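Local coordinates for protein putative alpha-L-fucosidase (Bacteroides thetaiotaomicron, PDB 3EYP) that probably hydrolyses alpha-L-fucosyl linkages as a member of glycoside hydrolase family 29, at residues 180-183 with 184-188; 151-154 with 155-159; 271-274 with 275-279; 416-420 with 421-425; 229-232 with 233-237. All coordinates share one frame; numbering follows the deposited sequence.

Contact 1: 180-183 with 184-188; sequences HWYK and IVREK
Ile-184 reaches back one turn along its own helix and sets its CD1 methyl 3.4 Å from the carbonyl O of His-180. That branch can run backwards because CG1 stands beside the backbone N and opposite the carbonyl carbon (chi1 -67°). Next comes Val-185, whose N donates to Trp-181 O at 3.1 Å in a nearly straight bond; a weak second donor, Ile-184 N, shares that oxygen. The Val-185 side chain packs on Ile-194 and Cys-192. Helix 175-188 is the crossover helix of a beta-alpha-beta unit, joining parallel strands 162-164 and 193-195 of the TIM-type barrel. Arg-186 carries the main side-chain contact. Bends at chi2 and chi3 carry its methylenes obliquely across the Tyr-182 ring, at its CE1-OH end: CD lies 3.5 Å from CE1 and 3.6 Å from OH, while CB sits over one face. The guanidinium is no stacking partner, its plane standing 82° from the ring; it turns away, and NH2 donates to Gln-189 O. With an alanine at Tyr-182, the Arg-186 methylenes would probably lose the surface they lie against and Phe-203 its stacking partner. At Glu-187, CB packs 3.2 Å from Lys-183 O, the oxygen that also accepts from Glu-187 N, but the carboxylate OE2 stays 6.9 Å from Lys-183 NZ.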
# COMPACT_ATOMS: atom_id res chain seq x y z
N HIS A 180 4.00 2.75 24.72
CA HIS A 180 5.35 2.34 25.11
C HIS A 180 6.13 1.93 23.86
O HIS A 180 7.26 2.38 23.63
CB HIS A 180 5.28 1.21 26.16
CG HIS A 180 6.59 0.85 26.78
ND1 HIS A 180 7.38 1.77 27.44
CD2 HIS A 180 7.23 -0.34 26.88
CE1 HIS A 180 8.47 1.16 27.89
NE2 HIS A 180 8.40 -0.12 27.56
N TRP A 181 5.49 1.15 23.02
CA TRP A 181 6.12 0.70 21.76
C TRP A 181 6.32 1.79 20.71
O TRP A 181 7.38 1.93 20.09
CB TRP A 181 5.37 -0.46 21.15
CG TRP A 181 5.24 -1.65 22.04
CD1 TRP A 181 5.97 -1.96 23.14
CD2 TRP A 181 4.27 -2.70 21.89
NE1 TRP A 181 5.53 -3.16 23.70
CE2 TRP A 181 4.47 -3.62 22.95
CE3 TRP A 181 3.25 -2.94 20.99
CZ2 TRP A 181 3.72 -4.77 23.09
CZ3 TRP A 181 2.50 -4.13 21.12
CH2 TRP A 181 2.73 -5.01 22.17
N TYR A 182 5.30 2.58 20.55
CA TYR A 182 5.33 3.72 19.62
C TYR A 182 6.47 4.71 19.90
O TYR A 182 7.15 5.16 18.99
CB TYR A 182 4.00 4.46 19.71
CG TYR A 182 4.00 5.84 19.19
CD1 TYR A 182 3.95 6.07 17.82
CD2 TYR A 182 3.99 6.93 20.05
CE1 TYR A 182 3.89 7.33 17.33
CE2 TYR A 182 3.94 8.19 19.59
CZ TYR A 182 3.89 8.40 18.22
OH TYR A 182 3.85 9.69 17.73
N LYS A 183 6.72 4.96 21.18
CA LYS A 183 7.79 5.88 21.60
C LYS A 183 9.15 5.37 21.14
O LYS A 183 10.05 6.13 20.71
CB LYS A 183 7.77 6.10 23.14
CG LYS A 183 6.59 6.99 23.60
CD LYS A 183 6.60 7.29 25.12
CE LYS A 183 7.97 7.69 25.65
NZ LYS A 183 8.14 9.16 26.09
N ILE A 184 9.29 4.06 21.18
CA ILE A 184 10.54 3.44 20.71
C ILE A 184 10.71 3.63 19.24
O ILE A 184 11.74 4.08 18.78
CB ILE A 184 10.65 1.94 21.08
CG1 ILE A 184 10.78 1.84 22.60
CG2 ILE A 184 11.78 1.27 20.30
CD1 ILE A 184 10.15 0.62 23.22
N VAL A 185 9.69 3.25 18.51
CA VAL A 185 9.72 3.40 17.03
C VAL A 185 10.06 4.84 16.61
O VAL A 185 10.98 5.13 15.79
CB VAL A 185 8.42 2.84 16.34
CG1 VAL A 185 8.44 3.09 14.83
CG2 VAL A 185 8.24 1.27 16.59
N ARG A 186 9.33 5.76 17.22
CA ARG A 186 9.33 7.16 16.79
C ARG A 186 10.71 7.78 17.11
O ARG A 186 11.29 8.53 16.34
CB ARG A 186 8.19 7.90 17.49
CG ARG A 186 7.64 9.09 16.78
CD ARG A 186 6.64 8.74 15.66
NE ARG A 186 7.44 8.21 14.59
CZ ARG A 186 7.01 7.39 13.64
NH1 ARG A 186 5.73 7.04 13.53
NH2 ARG A 186 7.90 6.97 12.78
N GLU A 187 11.24 7.42 18.27
CA GLU A 187 12.55 7.93 18.68
C GLU A 187 13.69 7.39 17.84
O GLU A 187 14.56 8.12 17.34
CB GLU A 187 12.80 7.67 20.17
CG GLU A 187 14.27 7.85 20.53
CD GLU A 187 14.54 7.67 21.99
OE1 GLU A 187 15.14 6.63 22.36
OE2 GLU A 187 14.16 8.58 22.78
N LYS A 188 13.67 6.10 17.59
CA LYS A 188 14.80 5.47 16.95
C LYS A 188 14.75 5.57 15.45
O LYS A 188 15.76 5.54 14.79
CB LYS A 188 14.89 4.00 17.36
CG LYS A 188 15.20 3.87 18.83
CD LYS A 188 15.54 2.45 19.23
CE LYS A 188 16.04 2.38 20.67
NZ LYS A 188 17.53 2.64 20.71

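Contact 2: 151-154 with 155-159; sequences GELM and SDYGK
The carbonyl O of Glu-152 is met by three groups near the end of helix 139-155. Asp-156 N makes the good bond, 3.0 Å long, while Ser-155 N adds a weak one at 3.3 Å. The third neighbour is carbon: CD2 of Tyr-157 comes to 3.5 Å from the same oxygen, which lies in the ring plane at the edge. Over one face of the ring packs Leu-153, its CD2 methyl 4.1 Å from Tyr-157 CD2. With a chi1 of -74° the Tyr-157 ring swings to the side of its own backbone N, back at the helix. Beyond Leu-153, the ring rests on Val-106 and Val-110 of helix 105-116, and its OH bonds to Asp-104. The next carbonyl, Leu-153 O, is served by water 1 rather than by an amide: the water donates to it at 2.7 Å, accepts from Tyr-157 N at 3.0 Å, and donates again to Gly-158 O at 2.9 Å. One ordered molecule thus ties the end of the helix region to the chain that leaves it, and the positive phi of Gly-158 (80°) suits a glycine at this bend. The Glu-152 carboxylate points elsewhere, into a salt bridge with Lys-87. Such a helix end, followed by a short turn into a parallel strand, here 162-164, is the alpha-to-beta connection of a TIM-type barrel, made at the end of the barrel that in this fold lies away from the catalytic face.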
# COMPACT_ATOMS: atom_id res chain seq x y z
N GLY A 151 13.37 -2.69 20.40
CA GLY A 151 14.63 -2.00 20.54
C GLY A 151 15.79 -2.57 19.76
O GLY A 151 16.62 -1.84 19.19
N GLU A 152 15.86 -3.89 19.73
CA GLU A 152 16.84 -4.55 18.91
C GLU A 152 16.59 -4.21 17.44
O GLU A 152 17.50 -3.82 16.70
CB GLU A 152 16.84 -6.10 19.13
CG GLU A 152 17.20 -6.54 20.55
CD GLU A 152 17.22 -8.01 20.68
OE1 GLU A 152 16.25 -8.60 20.18
OE2 GLU A 152 18.14 -8.59 21.32
N LEU A 153 15.36 -4.37 17.00
CA LEU A 153 15.05 -4.29 15.55
C LEU A 153 15.10 -2.86 15.02
O LEU A 153 15.37 -2.60 13.81
CB LEU A 153 13.66 -4.93 15.25
CG LEU A 153 13.66 -6.46 15.41
CD1 LEU A 153 12.29 -7.11 15.26
CD2 LEU A 153 14.66 -7.09 14.49
N MET A 154 14.85 -1.94 15.93
CA MET A 154 14.80 -0.48 15.59
C MET A 154 16.15 0.22 15.76
O MET A 154 16.32 1.40 15.37
CB MET A 154 13.74 0.27 16.42
CG MET A 154 12.24 -0.01 16.08
SD MET A 154 11.66 0.09 14.36
CE MET A 154 11.55 -1.68 14.05
N SER A 155 17.09 -0.52 16.34
CA SER A 155 18.42 -0.02 16.67
C SER A 155 19.54 -0.60 15.82
O SER A 155 20.50 0.09 15.50
CB SER A 155 18.76 -0.25 18.14
OG SER A 155 17.88 0.40 19.05
N ASP A 156 19.49 -1.89 15.55
CA ASP A 156 20.71 -2.58 15.13
C ASP A 156 20.66 -3.07 13.68
O ASP A 156 21.56 -3.76 13.21
CB ASP A 156 21.05 -3.77 16.05
CG ASP A 156 21.24 -3.37 17.53
OD1 ASP A 156 21.79 -2.28 17.81
OD2 ASP A 156 20.81 -4.16 18.41
N TYR A 157 19.58 -2.74 13.01
CA TYR A 157 19.29 -3.31 11.68
C TYR A 157 19.08 -2.30 10.58
O TYR A 157 18.41 -2.54 9.57
CB TYR A 157 18.08 -4.27 11.82
CG TYR A 157 18.46 -5.55 12.51
CD1 TYR A 157 18.91 -6.63 11.80
CD2 TYR A 157 18.44 -5.65 13.91
CE1 TYR A 157 19.30 -7.80 12.43
CE2 TYR A 157 18.79 -6.80 14.52
CZ TYR A 157 19.22 -7.88 13.79
OH TYR A 157 19.62 -9.05 14.43
N GLY A 158 19.68 -1.13 10.77
CA GLY A 158 19.64 -0.08 9.75
C GLY A 158 18.34 0.72 9.72
O GLY A 158 17.61 0.72 10.64
N LYS A 159 18.09 1.46 8.67
CA LYS A 159 16.92 2.40 8.65
C LYS A 159 15.69 1.57 8.37
O LYS A 159 15.70 0.72 7.47
CB LYS A 159 17.02 3.47 7.54
CG LYS A 159 15.88 4.50 7.66
CD LYS A 159 16.07 5.74 6.80
CE LYS A 159 15.10 6.80 7.21
NZ LYS A 159 15.32 8.06 6.53
O HOH W 1 17.32 -0.83 13.08

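Contact 3: 271-274 with 275-279; sequences RVKS and VRELW
Ser-274 and Glu-277 each grip the other's backbone amide, a reciprocal pair that makes a capping box at the start of helix 275-283. Going one way, Ser-274 N donates to Glu-277 OE2 at 2.9 Å, almost straight at 174°. The oxygen is approached on its anti side, with the donor a little out of the carboxylate plane. Going the other way, Glu-277 N donates to Ser-274 OG at 3.0 Å; this is the N-cap bond, and it fills an amide that no preceding helical turn could serve. Ser-274 puts OG there by placing it between its backbone N and carbonyl carbon (chi1 70°). Without the hydroxyl, as with an alanine here, the Glu-277 amide would probably lose its cap and the box keep one bond instead of two. The negative carboxylate at this helix end is likely to be favoured by the helix dipole. Lys-273 runs across Glu-277 at about a right angle, but its ammonium goes to Ser-257 O at the end of barrel strand 253-257. On the buried side, Leu-278 CD2 meets Lys-273 CB at 4.1 Å, and Leu-278 CG lies 3.4 Å from Ser-274 O, the carbonyl that its own N also bonds.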
# COMPACT_ATOMS: atom_id res chain seq x y z
N ARG A 271 -1.52 -22.01 -8.20
CA ARG A 271 -2.66 -21.15 -7.80
C ARG A 271 -2.27 -19.70 -7.55
O ARG A 271 -2.94 -18.96 -6.81
CB ARG A 271 -3.31 -21.68 -6.52
CG ARG A 271 -3.82 -23.12 -6.60
CD ARG A 271 -5.09 -23.20 -7.39
NE ARG A 271 -5.44 -24.60 -7.60
CZ ARG A 271 -6.17 -25.31 -6.74
NH1 ARG A 271 -6.64 -24.74 -5.63
NH2 ARG A 271 -6.44 -26.59 -6.99
N VAL A 272 -1.14 -19.31 -8.09
CA VAL A 272 -0.72 -17.91 -8.02
C VAL A 272 -1.68 -17.03 -8.82
O VAL A 272 -2.13 -17.37 -9.93
CB VAL A 272 0.74 -17.68 -8.55
CG1 VAL A 272 1.10 -16.20 -8.53
CG2 VAL A 272 1.81 -18.49 -7.75
N LYS A 273 -1.99 -15.89 -8.27
CA LYS A 273 -2.88 -14.98 -8.94
C LYS A 273 -2.35 -14.64 -10.32
O LYS A 273 -1.15 -14.47 -10.55
CB LYS A 273 -3.12 -13.73 -8.08
CG LYS A 273 -4.06 -14.03 -6.91
CD LYS A 273 -4.12 -12.88 -5.93
CE LYS A 273 -5.26 -13.08 -4.94
NZ LYS A 273 -4.80 -13.87 -3.82
N SER A 274 -3.28 -14.51 -11.24
CA SER A 274 -2.92 -14.23 -12.63
C SER A 274 -2.56 -12.76 -12.74
O SER A 274 -2.89 -11.98 -11.88
CB SER A 274 -4.10 -14.56 -13.55
OG SER A 274 -5.15 -13.60 -13.33
N VAL A 275 -1.86 -12.40 -13.81
CA VAL A 275 -1.48 -11.01 -14.07
C VAL A 275 -2.73 -10.12 -14.14
O VAL A 275 -2.75 -9.03 -13.57
CB VAL A 275 -0.61 -10.87 -15.37
CG1 VAL A 275 -0.27 -9.42 -15.70
CG2 VAL A 275 0.63 -11.74 -15.24
N ARG A 276 -3.75 -10.62 -14.82
CA ARG A 276 -5.04 -9.93 -14.91
C ARG A 276 -5.67 -9.68 -13.55
O ARG A 276 -6.18 -8.61 -13.31
CB ARG A 276 -6.05 -10.63 -15.81
CG ARG A 276 -6.00 -10.08 -17.22
CD ARG A 276 -6.82 -10.91 -18.21
NE ARG A 276 -8.18 -10.41 -18.41
CZ ARG A 276 -8.51 -9.14 -18.67
NH1 ARG A 276 -7.58 -8.18 -18.72
NH2 ARG A 276 -9.79 -8.82 -18.84
N GLU A 277 -5.62 -10.68 -12.68
CA GLU A 277 -6.09 -10.57 -11.29
C GLU A 277 -5.32 -9.50 -10.53
O GLU A 277 -5.90 -8.67 -9.82
CB GLU A 277 -6.04 -11.91 -10.55
CG GLU A 277 -7.19 -12.80 -11.01
CD GLU A 277 -7.13 -14.28 -10.59
OE1 GLU A 277 -8.24 -14.88 -10.53
OE2 GLU A 277 -6.04 -14.86 -10.32
N LEU A 278 -4.00 -9.47 -10.74
CA LEU A 278 -3.15 -8.50 -10.04
C LEU A 278 -3.36 -7.06 -10.55
O LEU A 278 -3.27 -6.09 -9.82
CB LEU A 278 -1.67 -8.91 -10.16
CG LEU A 278 -1.35 -10.20 -9.36
CD1 LEU A 278 0.06 -10.67 -9.77
CD2 LEU A 278 -1.52 -9.96 -7.79
N TRP A 279 -3.66 -6.97 -11.84
CA TRP A 279 -3.98 -5.70 -12.46
C TRP A 279 -5.27 -5.17 -11.86
O TRP A 279 -5.39 -4.00 -11.54
CB TRP A 279 -4.10 -5.88 -14.00
CG TRP A 279 -4.68 -4.74 -14.76
CD1 TRP A 279 -5.69 -4.81 -15.68
CD2 TRP A 279 -4.26 -3.37 -14.72
NE1 TRP A 279 -5.93 -3.56 -16.22
CE2 TRP A 279 -5.04 -2.67 -15.67
CE3 TRP A 279 -3.27 -2.67 -14.01
CZ2 TRP A 279 -4.91 -1.31 -15.88
CZ3 TRP A 279 -3.14 -1.32 -14.22
CH2 TRP A 279 -3.95 -0.65 -15.16

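Contact 4: 416-420 with 421-425; sequences KQAIG and HKWIV
Trp-423 swings its indole back onto Ala-418 and Ile-419 because CG sits opposite the backbone N (chi1 -152°), with the ring then turned about CB-CG to chi2 -80°. The chain itself helps, doubling back at Gly-420, where a positive phi of 54° suits glycine. Much of the touching falls to the six-membered part of the indole: CZ3 packs 3.9 Å from the methyl CB of Ala-418. The carbonyls of Ala-418 and Ile-419 reach the ring differently. Ile-419 O lies in the ring plane at the edge, 3.7 Å from CE3. Ala-418 O stands above the plane and is displaced toward the rim, also 3.7 Å from CE3; this buried oxygen is satisfied by Trp-396 NE1. The turn leads into strand 423-432 of the F5/8 type C domain, a beta-sandwich, and the strand pairs with 380-385. The turn also meets the barrel domain. Lys-416 lays its CE 4.4 Å from Trp-423 NE1 on the way to a salt bridge between its NZ and Asp-218, while the indole itself touches Asp-218 and Arg-288. At the tip of the turn, His-421 stacks its ring on Tyr-18, and its backbone N donates to Asn-289 OD1. Lys-422 points away from the turn, its NZ paired with Glu-384 and hydrogen-bonded to a glycerol that probably came from the crystallisation liquor.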
# COMPACT_ATOMS: atom_id res chain seq x y z
N LYS A 416 -18.16 10.17 -10.02
CA LYS A 416 -17.13 9.64 -9.14
C LYS A 416 -16.92 10.60 -8.00
O LYS A 416 -17.28 11.76 -8.06
CB LYS A 416 -15.83 9.38 -9.88
CG LYS A 416 -15.94 8.38 -11.03
CD LYS A 416 -16.69 7.19 -10.65
CE LYS A 416 -15.87 6.21 -9.86
NZ LYS A 416 -16.78 5.16 -9.23
N GLN A 417 -16.41 10.09 -6.89
CA GLN A 417 -16.28 10.94 -5.70
C GLN A 417 -14.85 11.36 -5.34
O GLN A 417 -14.46 12.50 -5.58
CB GLN A 417 -16.94 10.27 -4.53
CG GLN A 417 -18.42 10.15 -4.66
CD GLN A 417 -18.99 9.48 -3.42
OE1 GLN A 417 -18.87 9.98 -2.30
NE2 GLN A 417 -19.59 8.37 -3.62
N ALA A 418 -14.07 10.41 -4.78
CA ALA A 418 -12.66 10.71 -4.40
C ALA A 418 -11.73 10.75 -5.58
O ALA A 418 -11.92 10.10 -6.61
CB ALA A 418 -12.11 9.69 -3.36
N ILE A 419 -10.68 11.54 -5.37
CA ILE A 419 -9.50 11.47 -6.15
C ILE A 419 -8.30 11.08 -5.32
O ILE A 419 -7.73 10.01 -5.49
CB ILE A 419 -9.19 12.77 -6.91
CG1 ILE A 419 -10.35 13.15 -7.86
CG2 ILE A 419 -7.94 12.53 -7.72
CD1 ILE A 419 -10.18 14.53 -8.59
N GLY A 420 -7.93 11.96 -4.43
CA GLY A 420 -6.72 11.77 -3.65
C GLY A 420 -5.45 11.54 -4.47
O GLY A 420 -5.17 12.18 -5.50
N HIS A 421 -4.68 10.56 -4.02
CA HIS A 421 -3.35 10.30 -4.57
C HIS A 421 -3.40 9.90 -6.00
O HIS A 421 -2.60 10.32 -6.85
CB HIS A 421 -2.60 9.20 -3.73
CG HIS A 421 -1.24 8.89 -4.26
ND1 HIS A 421 -0.92 7.67 -4.81
CD2 HIS A 421 -0.12 9.65 -4.35
CE1 HIS A 421 0.34 7.68 -5.19
NE2 HIS A 421 0.86 8.86 -4.91
N LYS A 422 -4.34 9.04 -6.28
CA LYS A 422 -4.48 8.46 -7.61
C LYS A 422 -5.83 7.77 -7.66
O LYS A 422 -6.26 7.16 -6.68
CB LYS A 422 -3.38 7.44 -7.89
CG LYS A 422 -3.32 6.98 -9.36
CD LYS A 422 -2.28 5.79 -9.52
CE LYS A 422 -0.97 6.18 -9.02
NZ LYS A 422 -0.11 6.88 -10.06
N TRP A 423 -6.52 7.96 -8.79
CA TRP A 423 -7.74 7.23 -9.05
C TRP A 423 -7.69 6.78 -10.49
O TRP A 423 -7.48 7.60 -11.41
CB TRP A 423 -9.01 8.04 -8.74
CG TRP A 423 -10.11 7.11 -8.38
CD1 TRP A 423 -10.88 6.40 -9.23
CD2 TRP A 423 -10.43 6.69 -7.08
NE1 TRP A 423 -11.74 5.58 -8.53
CE2 TRP A 423 -11.47 5.73 -7.19
CE3 TRP A 423 -9.95 7.01 -5.82
CZ2 TRP A 423 -12.02 5.11 -6.10
CZ3 TRP A 423 -10.57 6.40 -4.69
CH2 TRP A 423 -11.54 5.45 -4.85
N ILE A 424 -7.82 5.47 -10.68
CA ILE A 424 -7.84 4.90 -12.05
C ILE A 424 -9.22 4.44 -12.37
O ILE A 424 -9.93 3.89 -11.52
CB ILE A 424 -6.87 3.68 -12.15
CG1 ILE A 424 -5.40 4.14 -11.95
CG2 ILE A 424 -7.11 2.86 -13.48
CD1 ILE A 424 -4.41 2.98 -11.70
N VAL A 425 -9.62 4.65 -13.61
CA VAL A 425 -10.88 4.08 -14.09
C VAL A 425 -10.59 3.30 -15.36
O VAL A 425 -9.80 3.72 -16.21
CB VAL A 425 -11.95 5.18 -14.35
CG1 VAL A 425 -13.11 4.60 -15.21
CG2 VAL A 425 -12.47 5.71 -12.99

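Contact 5: 229-232 with 233-237; sequences IRDE and AQYYK
The Tyr-235 ring has Asp-231 O at its edge, in the ring plane and 3.4 Å from CD2. Water 2 also lies in that plane, by the hydroxyl. The Asp-231 carboxylate and the ring lie side by side, pointing the same way with their planes 33° apart, and Asp-231 CB touches Tyr-235 CE2 at 3.6 Å. Their polar ends meet through the water, which donates to Asp-231 OD2 at 2.6 Å and is 2.7 Å from Tyr-235 OH. On its other flank the carboxylate is held by Arg-230 in a side-on salt bridge, the guanidinium offering its edge. NE reaches OD1 at 3.0 Å from above the carboxylate plane, whereas NH1 meets OD2 on the syn side. OD2 therefore has two partners, which should hold the group against rotation. All this sits where the short helix 226-230 of the catalytic domain gives way, through a 3-10 turn, to helix 236-240, for which Tyr-235 is the N-cap residue. The turn is closed by two backbone bonds of i to i+3 spacing: Gln-234 N to Asp-231 O at 2.9 Å, and Tyr-235 N to Glu-232 O at 3.0 Å, the latter donor standing above the carbonyl plane. Glu-232 leans on Leu-239 and Thr-197, and its OE2 bonds a glycerol probably left from crystallisation. Tyr-235 in turn packs back on Val-227 and Ala-228.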
# COMPACT_ATOMS: atom_id res chain seq x y z
N ILE A 229 -10.65 2.37 13.46
CA ILE A 229 -9.49 1.53 13.60
C ILE A 229 -9.64 0.70 14.87
O ILE A 229 -9.44 -0.52 14.90
CB ILE A 229 -8.18 2.35 13.60
CG1 ILE A 229 -8.02 2.95 12.19
CG2 ILE A 229 -6.97 1.46 14.07
CD1 ILE A 229 -6.99 4.07 12.05
N ARG A 230 -10.06 1.41 15.90
CA ARG A 230 -10.18 0.85 17.24
C ARG A 230 -11.15 -0.32 17.25
O ARG A 230 -10.82 -1.40 17.69
CB ARG A 230 -10.61 1.88 18.28
CG ARG A 230 -10.42 1.38 19.72
CD ARG A 230 -11.09 2.30 20.66
NE ARG A 230 -12.55 2.17 20.57
CZ ARG A 230 -13.40 3.02 21.14
NH1 ARG A 230 -14.69 2.85 21.02
NH2 ARG A 230 -12.92 4.03 21.86
N ASP A 231 -12.34 -0.05 16.75
CA ASP A 231 -13.44 -1.03 16.68
C ASP A 231 -13.56 -1.70 15.31
O ASP A 231 -14.62 -1.89 14.74
CB ASP A 231 -14.75 -0.35 17.07
CG ASP A 231 -14.74 0.17 18.50
OD1 ASP A 231 -13.90 -0.22 19.32
OD2 ASP A 231 -15.58 1.03 18.82
N GLU A 232 -12.41 -2.04 14.80
CA GLU A 232 -12.21 -2.71 13.49
C GLU A 232 -13.44 -3.47 12.95
O GLU A 232 -14.07 -3.12 11.93
CB GLU A 232 -11.02 -3.68 13.64
CG GLU A 232 -10.23 -3.91 12.38
CD GLU A 232 -9.06 -4.88 12.55
OE1 GLU A 232 -9.32 -6.11 12.60
OE2 GLU A 232 -7.89 -4.40 12.55
N ALA A 233 -13.79 -4.54 13.65
CA ALA A 233 -14.75 -5.50 13.10
C ALA A 233 -16.15 -4.94 12.90
O ALA A 233 -16.99 -5.51 12.18
CB ALA A 233 -14.81 -6.78 13.99
N GLN A 234 -16.40 -3.81 13.51
CA GLN A 234 -17.73 -3.23 13.49
C GLN A 234 -17.82 -1.98 12.59
O GLN A 234 -18.86 -1.34 12.47
CB GLN A 234 -18.19 -3.00 14.94
CG GLN A 234 -18.34 -4.40 15.74
CD GLN A 234 -19.41 -5.35 15.10
OE1 GLN A 234 -20.47 -4.89 14.70
NE2 GLN A 234 -19.12 -6.65 14.99
N TYR A 235 -16.71 -1.69 11.91
CA TYR A 235 -16.64 -0.50 10.98
C TYR A 235 -15.96 -0.82 9.66
O TYR A 235 -14.98 -0.20 9.27
CB TYR A 235 -15.83 0.64 11.61
CG TYR A 235 -16.49 1.36 12.76
CD1 TYR A 235 -17.12 2.58 12.57
CD2 TYR A 235 -16.47 0.82 14.04
CE1 TYR A 235 -17.73 3.25 13.61
CE2 TYR A 235 -17.07 1.50 15.10
CZ TYR A 235 -17.68 2.73 14.86
OH TYR A 235 -18.28 3.44 15.87
N TYR A 236 -16.48 -1.81 8.98
CA TYR A 236 -15.96 -2.19 7.65
C TYR A 236 -15.93 -0.98 6.76
O TYR A 236 -14.93 -0.69 6.13
CB TYR A 236 -16.82 -3.29 6.97
CG TYR A 236 -16.29 -3.69 5.61
CD1 TYR A 236 -15.14 -4.47 5.48
CD2 TYR A 236 -16.89 -3.27 4.45
CE1 TYR A 236 -14.63 -4.81 4.25
CE2 TYR A 236 -16.38 -3.63 3.21
CZ TYR A 236 -15.26 -4.41 3.12
OH TYR A 236 -14.75 -4.78 1.91
N LYS A 237 -17.05 -0.27 6.69
CA LYS A 237 -17.15 0.83 5.74
C LYS A 237 -16.19 1.94 6.11
O LYS A 237 -15.48 2.47 5.28
CB LYS A 237 -18.55 1.37 5.66
CG LYS A 237 -18.67 2.52 4.72
CD LYS A 237 -20.02 3.22 4.92
CE LYS A 237 -21.03 2.83 3.90
NZ LYS A 237 -22.19 3.84 3.98
O HOH W 2 -17.59 2.56 18.37

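From the N terminus the order is contact 2, 1, 5, 3, 4; all are local and in series, so none nests within or crosses another. Contact 2 marks the end of helix 139-155 and contact 1 lies within the last turns of helix 175-188; these neighbouring barrel helices touch, with Lys-188 NZ 2.8 Å from Ser-155 OG. Contact 5 turns the chain between helices 226-230 and 236-240, its centre about 25 Å from that of contact 1. Contact 3 starts helix 275-283, and contact 4 leads into strand 423-432 of the second domain. Their nearest atoms are about 5 Å apart without touching; Ile-424 packs on Tyr-282 and Cys-283, further along the helix that contact 3 starts.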